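Long-range contacts in carbohydrate kinase, pfkB family (Enterococcus faecalis, PDB 3KTN), which binds magnesium and probably phosphorylates 2-keto-3-deoxygluconate or a similar sugar acid, as a kinase of the pfkB (ribokinase-like) family: residues 166-171 against 205-210; 189-194 against 231-236; 224-229 against 255-260. One frame throughout, in Å; residues are numbered along the deposited sequence.

Contact 1: 166-171 against 205-210; sequences FDFNYR and VELLGF. With SO4 (sulfate ion), chain B.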
loop_
_atom_site.group_PDB
_atom_site.type_symbol
_atom_site.label_atom_id
_atom_site.label_comp_id
_atom_site.label_asym_id
_atom_site.label_seq_id
_atom_site.Cartn_x
_atom_site.Cartn_y
_atom_site.Cartn_z
ATOM N N PHE A 166 -19.757 -11.128 32.811
ATOM C CA PHE A 166 -20.744 -10.706 31.832
ATOM C C PHE A 166 -20.634 -9.216 31.547
ATOM O O PHE A 166 -20.383 -8.421 32.453
ATOM C CB PHE A 166 -22.142 -11.024 32.373
ATOM C CG PHE A 166 -23.261 -10.542 31.499
ATOM C CD1 PHE A 166 -23.539 -11.167 30.293
ATOM C CD2 PHE A 166 -24.056 -9.472 31.898
ATOM C CE1 PHE A 166 -24.590 -10.734 29.494
ATOM C CE2 PHE A 166 -25.108 -9.029 31.105
ATOM C CZ PHE A 166 -25.378 -9.662 29.903
ATOM N N ASP A 167 -20.828 -8.841 30.286
ATOM C CA ASP A 167 -20.763 -7.441 29.905
ATOM C C ASP A 167 -22.078 -6.979 29.308
ATOM O O ASP A 167 -22.666 -7.661 28.472
ATOM C CB ASP A 167 -19.636 -7.209 28.886
ATOM C CG ASP A 167 -19.924 -7.846 27.532
ATOM O OD1 ASP A 167 -20.180 -7.105 26.561
ATOM O OD2 ASP A 167 -19.909 -9.090 27.437
ATOM N N PHE A 168 -22.546 -5.823 29.764
ATOM C CA PHE A 168 -23.767 -5.237 29.238
ATOM C C PHE A 168 -23.384 -4.756 27.839
ATOM O O PHE A 168 -22.370 -4.075 27.672
ATOM C CB PHE A 168 -24.188 -4.025 30.084
ATOM C CG PHE A 168 -24.956 -4.373 31.333
ATOM C CD1 PHE A 168 -26.345 -4.291 31.352
ATOM C CD2 PHE A 168 -24.295 -4.759 32.493
ATOM C CE1 PHE A 168 -27.066 -4.588 32.515
ATOM C CE2 PHE A 168 -25.005 -5.057 33.660
ATOM C CZ PHE A 168 -26.389 -4.971 33.670
ATOM N N ASN A 169 -24.169 -5.115 26.833
ATOM C CA ASN A 169 -23.875 -4.674 25.477
ATOM C C ASN A 169 -25.098 -3.929 24.973
ATOM O O ASN A 169 -25.568 -4.161 23.865
ATOM C CB ASN A 169 -23.581 -5.865 24.563
ATOM C CG ASN A 169 -22.862 -5.454 23.289
ATOM O OD1 ASN A 169 -23.127 -5.981 22.210
ATOM N ND2 ASN A 169 -21.935 -4.512 23.415
ATOM N N TYR A 170 -25.610 -3.035 25.810
ATOM C CA TYR A 170 -26.791 -2.249 25.484
ATOM C C TYR A 170 -26.438 -0.906 24.868
ATOM O O TYR A 170 -25.780 -0.079 25.494
ATOM C CB TYR A 170 -27.633 -2.017 26.744
ATOM C CG TYR A 170 -28.722 -0.976 26.573
ATOM C CD1 TYR A 170 -29.748 -1.153 25.642
ATOM C CD2 TYR A 170 -28.725 0.188 27.343
ATOM C CE1 TYR A 170 -30.751 -0.194 25.484
ATOM C CE2 TYR A 170 -29.723 1.153 27.193
ATOM C CZ TYR A 170 -30.731 0.955 26.262
ATOM O OH TYR A 170 -31.717 1.902 26.110
ATOM N N ARG A 171 -26.883 -0.699 23.635
ATOM C CA ARG A 171 -26.635 0.554 22.939
ATOM C C ARG A 171 -27.976 1.222 22.660
ATOM O O ARG A 171 -28.708 0.828 21.751
ATOM C CB ARG A 171 -25.866 0.307 21.640
ATOM C CG ARG A 171 -24.467 -0.240 21.872
ATOM C CD ARG A 171 -23.707 -0.411 20.572
ATOM N NE ARG A 171 -22.424 -1.082 20.766
ATOM C CZ ARG A 171 -21.420 -0.597 21.489
ATOM N NH1 ARG A 171 -21.542 0.573 22.097
ATOM N NH2 ARG A 171 -20.292 -1.287 21.605
ATOM N N VAL A 205 -30.261 2.197 35.087
ATOM C CA VAL A 205 -31.429 3.063 35.013
ATOM C C VAL A 205 -32.229 2.924 33.717
ATOM O O VAL A 205 -33.424 2.616 33.745
ATOM C CB VAL A 205 -31.019 4.547 35.192
ATOM C CG1 VAL A 205 -32.221 5.455 34.983
ATOM C CG2 VAL A 205 -30.433 4.757 36.582
ATOM N N GLU A 206 -31.569 3.141 32.585
ATOM C CA GLU A 206 -32.229 3.073 31.286
ATOM C C GLU A 206 -32.610 1.696 30.771
ATOM O O GLU A 206 -33.585 1.565 30.031
ATOM C CB GLU A 206 -31.373 3.764 30.228
ATOM C CG GLU A 206 -31.345 5.270 30.348
ATOM C CD GLU A 206 -30.490 5.907 29.277
ATOM O OE1 GLU A 206 -30.678 5.559 28.089
ATOM O OE2 GLU A 206 -29.638 6.755 29.622
ATOM N N LEU A 207 -31.851 0.668 31.132
ATOM C CA LEU A 207 -32.171 -0.669 30.650
ATOM C C LEU A 207 -32.886 -1.524 31.686
ATOM O O LEU A 207 -33.927 -2.116 31.400
ATOM C CB LEU A 207 -30.904 -1.393 30.185
ATOM C CG LEU A 207 -31.136 -2.841 29.741
ATOM C CD1 LEU A 207 -32.100 -2.868 28.564
ATOM C CD2 LEU A 207 -29.813 -3.492 29.370
ATOM N N LEU A 208 -32.321 -1.588 32.886
ATOM C CA LEU A 208 -32.892 -2.386 33.956
ATOM C C LEU A 208 -33.978 -1.645 34.733
ATOM O O LEU A 208 -34.470 -2.135 35.746
ATOM C CB LEU A 208 -31.782 -2.851 34.900
ATOM C CG LEU A 208 -30.692 -3.705 34.245
ATOM C CD1 LEU A 208 -29.695 -4.142 35.293
ATOM C CD2 LEU A 208 -31.312 -4.917 33.567
ATOM N N GLY A 209 -34.338 -0.461 34.250
ATOM C CA GLY A 209 -35.379 0.328 34.883
ATOM C C GLY A 209 -35.194 0.715 36.339
ATOM O O GLY A 209 -36.151 1.138 36.982
ATOM N N PHE A 210 -33.984 0.578 36.871
ATOM C CA PHE A 210 -33.740 0.947 38.262
ATOM C C PHE A 210 -34.063 2.419 38.491
ATOM O O PHE A 210 -33.978 3.237 37.570
ATOM C CB PHE A 210 -32.283 0.684 38.641
ATOM C CG PHE A 210 -32.022 -0.715 39.118
ATOM C CD1 PHE A 210 -31.697 -0.956 40.448
ATOM C CD2 PHE A 210 -32.097 -1.791 38.242
ATOM C CE1 PHE A 210 -31.449 -2.250 40.900
ATOM C CE2 PHE A 210 -31.850 -3.088 38.683
ATOM C CZ PHE A 210 -31.526 -3.318 40.014
HETATM S S SO4 B . -21.530 -4.299 19.360
HETATM O O1 SO4 B . -22.667 -3.495 19.845
HETATM O O2 SO4 B . -20.301 -3.878 20.048
HETATM O O3 SO4 B . -21.779 -5.726 19.633
HETATM O O4 SO4 B . -21.401 -4.103 17.906
#
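The Tyr170 ring carries Leu207 on one face: CB of Leu207 stands 4.2 Å from the ring centroid, 21° off the normal, a CH-pi contact displaced toward the rim. Phe168 is met differently, at its edge, where Leu207 CD2 and Leu208 CD1 both lie near the ring plane. Leu207 CD2 is shared: besides the Phe168 edge it touches Tyr170 CB at 3.7 Å. Leu208 approaches Phe168 from the opposite direction, and Leu208 CD1 ends 3.8 Å from Phe168 CZ. With CG anti to the backbone N (chi1 168°), the Tyr170 ring slides past Leu207 and turns one face to it. Tyr187 of helix 177-190 packs against both Phe168 and Leu207. Beyond the aromatics the chain changes character. The guanidinium of Arg171 takes a sulfate, probably from the crystallisation liquor, at its edge and in its plane: Arg171 NE binds sulfate O1 at 2.6 Å and NH2 binds O2 at 3.0 Å, the latter almost straight at 170°. Arg108 binds the same ion. The exit of strand 163-167 therefore divides its work, with apolar CH-pi and edge contacts fixing it against the turn after helix 201-206, while the two arginines form a positive site that accepts a tetrahedral anion.

Contact 2: 189-194 against 231-236; sequences RILPYC and SQYNLE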
loop_
_atom_site.group_PDB
_atom_site.type_symbol
_atom_site.label_atom_id
_atom_site.label_comp_id
_atom_site.label_asym_id
_atom_site.label_seq_id
_atom_site.Cartn_x
_atom_site.Cartn_y
_atom_site.Cartn_z
ATOM N N ARG A 189 -32.486 -12.621 33.430
ATOM C CA ARG A 189 -32.377 -14.072 33.487
ATOM C C ARG A 189 -30.954 -14.568 33.724
ATOM O O ARG A 189 -30.752 -15.572 34.409
ATOM C CB ARG A 189 -32.924 -14.690 32.199
ATOM C CG ARG A 189 -34.394 -14.402 31.961
ATOM C CD ARG A 189 -34.854 -14.922 30.612
ATOM N NE ARG A 189 -34.714 -16.370 30.500
ATOM C CZ ARG A 189 -35.061 -17.063 29.420
ATOM N NH1 ARG A 189 -35.569 -16.435 28.364
ATOM N NH2 ARG A 189 -34.908 -18.380 29.393
ATOM N N ILE A 190 -29.962 -13.870 33.173
ATOM C CA ILE A 190 -28.575 -14.309 33.343
ATOM C C ILE A 190 -27.874 -13.697 34.549
ATOM O O ILE A 190 -27.014 -14.333 35.158
ATOM C CB ILE A 190 -27.718 -14.012 32.079
ATOM C CG1 ILE A 190 -26.402 -14.794 32.147
ATOM C CG2 ILE A 190 -27.420 -12.517 31.987
ATOM C CD1 ILE A 190 -25.541 -14.688 30.890
ATOM N N LEU A 191 -28.244 -12.471 34.898
ATOM C CA LEU A 191 -27.624 -11.786 36.029
ATOM C C LEU A 191 -27.530 -12.592 37.325
ATOM O O LEU A 191 -26.549 -12.472 38.059
ATOM C CB LEU A 191 -28.338 -10.456 36.278
ATOM C CG LEU A 191 -27.934 -9.376 35.263
ATOM C CD1 LEU A 191 -28.867 -8.175 35.336
ATOM C CD2 LEU A 191 -26.497 -8.966 35.547
ATOM N N PRO A 192 -28.544 -13.421 37.631
ATOM C CA PRO A 192 -28.485 -14.211 38.866
ATOM C C PRO A 192 -27.300 -15.183 38.919
ATOM O O PRO A 192 -26.938 -15.677 39.987
ATOM C CB PRO A 192 -29.826 -14.942 38.869
ATOM C CG PRO A 192 -30.739 -13.963 38.193
ATOM C CD PRO A 192 -29.888 -13.492 37.030
ATOM N N TYR A 193 -26.693 -15.447 37.765
ATOM C CA TYR A 193 -25.567 -16.378 37.686
ATOM C C TYR A 193 -24.189 -15.730 37.568
ATOM O O TYR A 193 -23.174 -16.425 37.603
ATOM C CB TYR A 193 -25.769 -17.312 36.496
ATOM C CG TYR A 193 -27.022 -18.142 36.593
ATOM C CD1 TYR A 193 -27.080 -19.255 37.434
ATOM C CD2 TYR A 193 -28.161 -17.805 35.864
ATOM C CE1 TYR A 193 -28.242 -20.011 37.545
ATOM C CE2 TYR A 193 -29.329 -18.554 35.969
ATOM C CZ TYR A 193 -29.361 -19.655 36.811
ATOM O OH TYR A 193 -30.509 -20.402 36.920
ATOM N N CYS A 194 -24.152 -14.407 37.440
ATOM C CA CYS A 194 -22.890 -13.687 37.280
ATOM C C CYS A 194 -22.188 -13.301 38.572
ATOM O O CYS A 194 -22.826 -13.047 39.591
ATOM C CB CYS A 194 -23.120 -12.425 36.448
ATOM S SG CYS A 194 -23.958 -12.733 34.890
ATOM N N SER A 231 -26.338 -6.369 45.292
ATOM C CA SER A 231 -26.787 -7.276 46.341
ATOM C C SER A 231 -27.989 -8.077 45.867
ATOM O O SER A 231 -28.173 -9.225 46.264
ATOM C CB SER A 231 -27.124 -6.499 47.620
ATOM O OG SER A 231 -28.055 -5.465 47.365
ATOM N N GLN A 232 -28.800 -7.479 45.001
ATOM C CA GLN A 232 -29.967 -8.168 44.468
ATOM C C GLN A 232 -29.585 -9.438 43.706
ATOM O O GLN A 232 -30.313 -10.431 43.735
ATOM C CB GLN A 232 -30.739 -7.258 43.526
ATOM C CG GLN A 232 -31.948 -7.931 42.931
ATOM C CD GLN A 232 -32.592 -7.092 41.866
ATOM O OE1 GLN A 232 -32.607 -5.870 41.961
ATOM N NE2 GLN A 232 -33.144 -7.739 40.847
ATOM N N TYR A 233 -28.453 -9.403 43.010
ATOM C CA TYR A 233 -28.001 -10.565 42.256
ATOM C C TYR A 233 -26.778 -11.158 42.927
ATOM O O TYR A 233 -26.178 -12.111 42.432
ATOM C CB TYR A 233 -27.680 -10.158 40.819
ATOM C CG TYR A 233 -28.884 -9.674 40.045
ATOM C CD1 TYR A 233 -29.823 -10.575 39.542
ATOM C CD2 TYR A 233 -29.094 -8.314 39.824
ATOM C CE1 TYR A 233 -30.937 -10.132 38.833
ATOM C CE2 TYR A 233 -30.208 -7.861 39.117
ATOM C CZ TYR A 233 -31.123 -8.776 38.626
ATOM O OH TYR A 233 -32.219 -8.333 37.919
ATOM N N ASN A 234 -26.424 -10.579 44.070
ATOM C CA ASN A 234 -25.275 -11.007 44.856
ATOM C C ASN A 234 -23.986 -11.016 44.035
ATOM O O ASN A 234 -23.146 -11.908 44.171
ATOM C CB ASN A 234 -25.534 -12.391 45.464
ATOM C CG ASN A 234 -24.500 -12.768 46.510
ATOM O OD1 ASN A 234 -24.061 -11.929 47.297
ATOM N ND2 ASN A 234 -24.114 -14.039 46.531
ATOM N N LEU A 235 -23.836 -10.001 43.189
ATOM C CA LEU A 235 -22.654 -9.866 42.346
ATOM C C LEU A 235 -21.437 -9.595 43.213
ATOM O O LEU A 235 -21.549 -9.002 44.287
ATOM C CB LEU A 235 -22.839 -8.713 41.360
ATOM C CG LEU A 235 -24.068 -8.814 40.457
ATOM C CD1 LEU A 235 -24.170 -7.569 39.594
ATOM C CD2 LEU A 235 -23.976 -10.071 39.600
ATOM N N GLU A 236 -20.273 -10.029 42.740
ATOM C CA GLU A 236 -19.024 -9.832 43.461
ATOM C C GLU A 236 -18.332 -8.528 43.049
ATOM O O GLU A 236 -17.861 -7.769 43.902
ATOM C CB GLU A 236 -18.097 -11.024 43.209
ATOM C CG GLU A 236 -16.778 -10.960 43.935
ATOM C CD GLU A 236 -15.946 -12.194 43.695
ATOM O OE1 GLU A 236 -16.418 -13.087 42.960
ATOM O OE2 GLU A 236 -14.824 -12.279 44.239
#
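Leu191 and Tyr233 meet aslant, the leucine lying over one face of the phenol ring. Leu191 CB sits 3.7 Å from the centroid of the Tyr233 ring and 16° off the normal, a close CH-pi contact, while Leu191 CD1 reaches farther across the same ring to Tyr233 CE2 and CZ at 4.0 Å. Pro192, next in the chain, runs beside Tyr233 and points the same way; Pro192 CG comes within 3.8 Å of Tyr233 CD1. Two successive residues of the 3-10 turn 191-193 thus share one aromatic ring, and CG of Gln232 lies over the opposite face, near the rim. Tyr233 sets its CG beside its own backbone N (chi1 -64°), which turns one ring face to Leu191. Farther along, Leu235 directs CD2 at the backbone of Cys194, 3.2 Å from the carbonyl O, and touches CB of the cysteine at 4.0 Å. Asn234, with positive phi, is the C' residue of a Schellman motif closing helix 218-233, and this reversal carries the chain from Tyr233 to Leu235. Phe229, one helical turn back from Tyr233, packs on Leu191, Tyr233 and Leu235 together. Across the two segments the contact is thus apolar, a matter of dispersion and CH-pi; Tyr193 N to Ile190 O and Cys194 N to Leu191 O serve the 3-10 turn, and polar links continue beyond, as in the backbone bond of Glu236 with Asp195.

Contact 3: 224-229 against 255-260; sequences ELIQRF and YLYTQN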
loop_
_atom_site.group_PDB
_atom_site.type_symbol
_atom_site.label_atom_id
_atom_site.label_comp_id
_atom_site.label_asym_id
_atom_site.label_seq_id
_atom_site.Cartn_x
_atom_site.Cartn_y
_atom_site.Cartn_z
ATOM N N GLU A 224 -25.444 4.032 46.181
ATOM C CA GLU A 224 -26.632 3.362 46.708
ATOM C C GLU A 224 -27.319 2.548 45.617
ATOM O O GLU A 224 -27.678 1.391 45.827
ATOM C CB GLU A 224 -27.615 4.395 47.283
ATOM C CG GLU A 224 -28.753 3.818 48.128
ATOM C CD GLU A 224 -29.822 3.097 47.316
ATOM O OE1 GLU A 224 -30.298 3.659 46.306
ATOM O OE2 GLU A 224 -30.196 1.969 47.697
ATOM N N LEU A 225 -27.499 3.159 44.452
ATOM C CA LEU A 225 -28.142 2.483 43.335
ATOM C C LEU A 225 -27.374 1.248 42.861
ATOM O O LEU A 225 -27.962 0.184 42.660
ATOM C CB LEU A 225 -28.317 3.457 42.168
ATOM C CG LEU A 225 -28.740 2.861 40.822
ATOM C CD1 LEU A 225 -29.883 1.885 41.011
ATOM C CD2 LEU A 225 -29.149 3.980 39.885
ATOM N N ILE A 226 -26.063 1.389 42.700
ATOM C CA ILE A 226 -25.223 0.296 42.221
ATOM C C ILE A 226 -25.061 -0.867 43.194
ATOM O O ILE A 226 -25.166 -2.029 42.800
ATOM C CB ILE A 226 -23.823 0.825 41.816
ATOM C CG1 ILE A 226 -23.963 1.744 40.604
ATOM C CG2 ILE A 226 -22.882 -0.334 41.507
ATOM C CD1 ILE A 226 -22.684 2.429 40.194
ATOM N N GLN A 227 -24.800 -0.572 44.460
ATOM C CA GLN A 227 -24.634 -1.648 45.431
ATOM C C GLN A 227 -25.966 -2.332 45.719
ATOM O O GLN A 227 -25.999 -3.455 46.221
ATOM C CB GLN A 227 -23.998 -1.113 46.713
ATOM C CG GLN A 227 -22.616 -0.539 46.469
ATOM C CD GLN A 227 -21.901 -0.158 47.741
ATOM O OE1 GLN A 227 -22.427 0.601 48.557
ATOM N NE2 GLN A 227 -20.691 -0.676 47.919
ATOM N N ARG A 228 -27.058 -1.658 45.376
ATOM C CA ARG A 228 -28.394 -2.207 45.567
ATOM C C ARG A 228 -28.576 -3.256 44.465
ATOM O O ARG A 228 -28.990 -4.390 44.723
ATOM C CB ARG A 228 -29.436 -1.094 45.422
ATOM C CG ARG A 228 -30.727 -1.312 46.197
ATOM C CD ARG A 228 -31.610 -0.071 46.110
ATOM N NE ARG A 228 -32.281 0.038 44.818
ATOM C CZ ARG A 228 -32.674 1.183 44.268
ATOM N NH1 ARG A 228 -32.455 2.333 44.889
ATOM N NH2 ARG A 228 -33.302 1.177 43.101
ATOM N N PHE A 229 -28.257 -2.860 43.234
ATOM C CA PHE A 229 -28.342 -3.743 42.073
ATOM C C PHE A 229 -27.467 -4.971 42.306
ATOM O O PHE A 229 -27.859 -6.094 41.999
ATOM C CB PHE A 229 -27.873 -2.987 40.819
ATOM C CG PHE A 229 -27.424 -3.880 39.688
ATOM C CD1 PHE A 229 -28.344 -4.609 38.943
ATOM C CD2 PHE A 229 -26.070 -3.989 39.373
ATOM C CE1 PHE A 229 -27.926 -5.435 37.897
ATOM C CE2 PHE A 229 -25.639 -4.809 38.331
ATOM C CZ PHE A 229 -26.569 -5.535 37.591
ATOM N N TYR A 255 -14.186 2.835 37.366
ATOM C CA TYR A 255 -14.730 2.597 38.698
ATOM C C TYR A 255 -14.942 1.109 38.901
ATOM O O TYR A 255 -15.224 0.372 37.950
ATOM C CB TYR A 255 -16.047 3.354 38.898
ATOM C CG TYR A 255 -17.070 3.101 37.823
ATOM C CD1 TYR A 255 -17.754 1.886 37.755
ATOM C CD2 TYR A 255 -17.329 4.063 36.843
ATOM C CE1 TYR A 255 -18.662 1.633 36.739
ATOM C CE2 TYR A 255 -18.236 3.819 35.823
ATOM C CZ TYR A 255 -18.897 2.599 35.780
ATOM O OH TYR A 255 -19.792 2.348 34.772
ATOM N N LEU A 256 -14.782 0.672 40.147
ATOM C CA LEU A 256 -14.941 -0.729 40.514
ATOM C C LEU A 256 -15.693 -0.818 41.843
ATOM O O LEU A 256 -15.219 -0.321 42.868
ATOM C CB LEU A 256 -13.564 -1.386 40.638
ATOM C CG LEU A 256 -13.446 -2.815 41.169
ATOM C CD1 LEU A 256 -14.272 -3.776 40.326
ATOM C CD2 LEU A 256 -11.979 -3.213 41.163
ATOM N N TYR A 257 -16.866 -1.447 41.814
ATOM C CA TYR A 257 -17.700 -1.596 43.009
ATOM C C TYR A 257 -17.827 -3.037 43.485
ATOM O O TYR A 257 -17.688 -3.990 42.715
ATOM C CB TYR A 257 -19.132 -1.113 42.747
ATOM C CG TYR A 257 -19.326 0.363 42.501
ATOM C CD1 TYR A 257 -19.645 1.230 43.546
ATOM C CD2 TYR A 257 -19.254 0.885 41.210
ATOM C CE1 TYR A 257 -19.897 2.580 43.307
ATOM C CE2 TYR A 257 -19.500 2.228 40.961
ATOM C CZ TYR A 257 -19.822 3.070 42.009
ATOM O OH TYR A 257 -20.074 4.396 41.749
ATOM N N THR A 258 -18.100 -3.169 44.775
ATOM C CA THR A 258 -18.360 -4.453 45.410
ATOM C C THR A 258 -19.635 -4.092 46.158
ATOM O O THR A 258 -20.075 -2.942 46.102
ATOM C CB THR A 258 -17.284 -4.856 46.434
ATOM O OG1 THR A 258 -17.253 -3.896 47.494
ATOM C CG2 THR A 258 -15.919 -4.937 45.774
ATOM N N GLN A 259 -20.240 -5.043 46.852
ATOM C CA GLN A 259 -21.453 -4.716 47.579
ATOM C C GLN A 259 -21.149 -3.771 48.740
ATOM O O GLN A 259 -22.024 -3.025 49.178
ATOM C CB GLN A 259 -22.136 -5.993 48.079
ATOM C CG GLN A 259 -22.797 -6.783 46.960
ATOM C CD GLN A 259 -23.465 -8.055 47.434
ATOM O OE1 GLN A 259 -24.315 -8.031 48.323
ATOM N NE2 GLN A 259 -23.090 -9.178 46.834
ATOM N N ASN A 260 -19.903 -3.770 49.207
ATOM C CA ASN A 260 -19.524 -2.919 50.332
ATOM C C ASN A 260 -18.373 -1.937 50.100
ATOM O O ASN A 260 -17.875 -1.337 51.052
ATOM C CB ASN A 260 -19.189 -3.799 51.536
ATOM C CG ASN A 260 -20.301 -4.770 51.866
ATOM O OD1 ASN A 260 -21.431 -4.366 52.145
ATOM N ND2 ASN A 260 -19.991 -6.059 51.829
#
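The side-chain amide nitrogen of Gln227 points from helix 218-233 into the bend that follows strand 250-257, where it gives a hydrogen bond to the carbonyl O of Thr258. Gln227 NE2 and Thr258 O are 3.0 Å apart and the N-H...O angle is 159°. The acceptor lies near the amide plane of the glutamine, whereas seen from the carbonyl the donor is tilted 35° out of plane. Gln259 O is equally near NE2, but the angle there is too poor for a bond, so one of two close carbonyls is engaged. The glutamine gets there by extending beyond CG (chi2 -173°), and its CB, CG and CD lie along the Thr258 and Gln259 backbone.

Ile226, the preceding residue, packs on Tyr257, the two side chains crossing at about a right angle. Ile226 CG2 rests over one ring face, 4.0 Å from the Tyr257 centroid, in a CH-pi contact, while Ile226 CD1 comes to 3.3 Å from Tyr257 CE2. Tyr257 also stacks on Tyr262 of the next strand, and Phe238 of strand 237-245 touches Ile226.

The side chain of Gln259 turns back to the end of the same helix, where its NE2 is bonded to both Leu235 O and Asn234 OD1. Helix 218-233 is seated by these contacts on strand 237-245, parallel to its neighbour 196-198, and on strand 250-257, with which the antiparallel edge of the central sheet begins. A helix lying on that sheet is an instance of the alpha/beta layering of the ribokinase-like fold.

Helix 218-233 is the common element: contacts 2 and 3 both use it, and contact 1 touches it through Val205, Leu208 and Phe210, which pack on Leu225 and Phe229. The centres lie about 14 Å apart for contacts 1 and 2, about 15 Å for 1 and 3, and about 12 Å for 2 and 3, all on one side of the chain's centre. Along the chain contact 1 crosses contact 2, contact 2 crosses contact 3, and contact 1 closes before contact 3 opens. Together they tie the ends of strands 163-167 and 250-257, both of the nine-stranded sheet, and of helices 177-190 and 201-206 to helix 218-233 or its surroundings, away from the magnesium site.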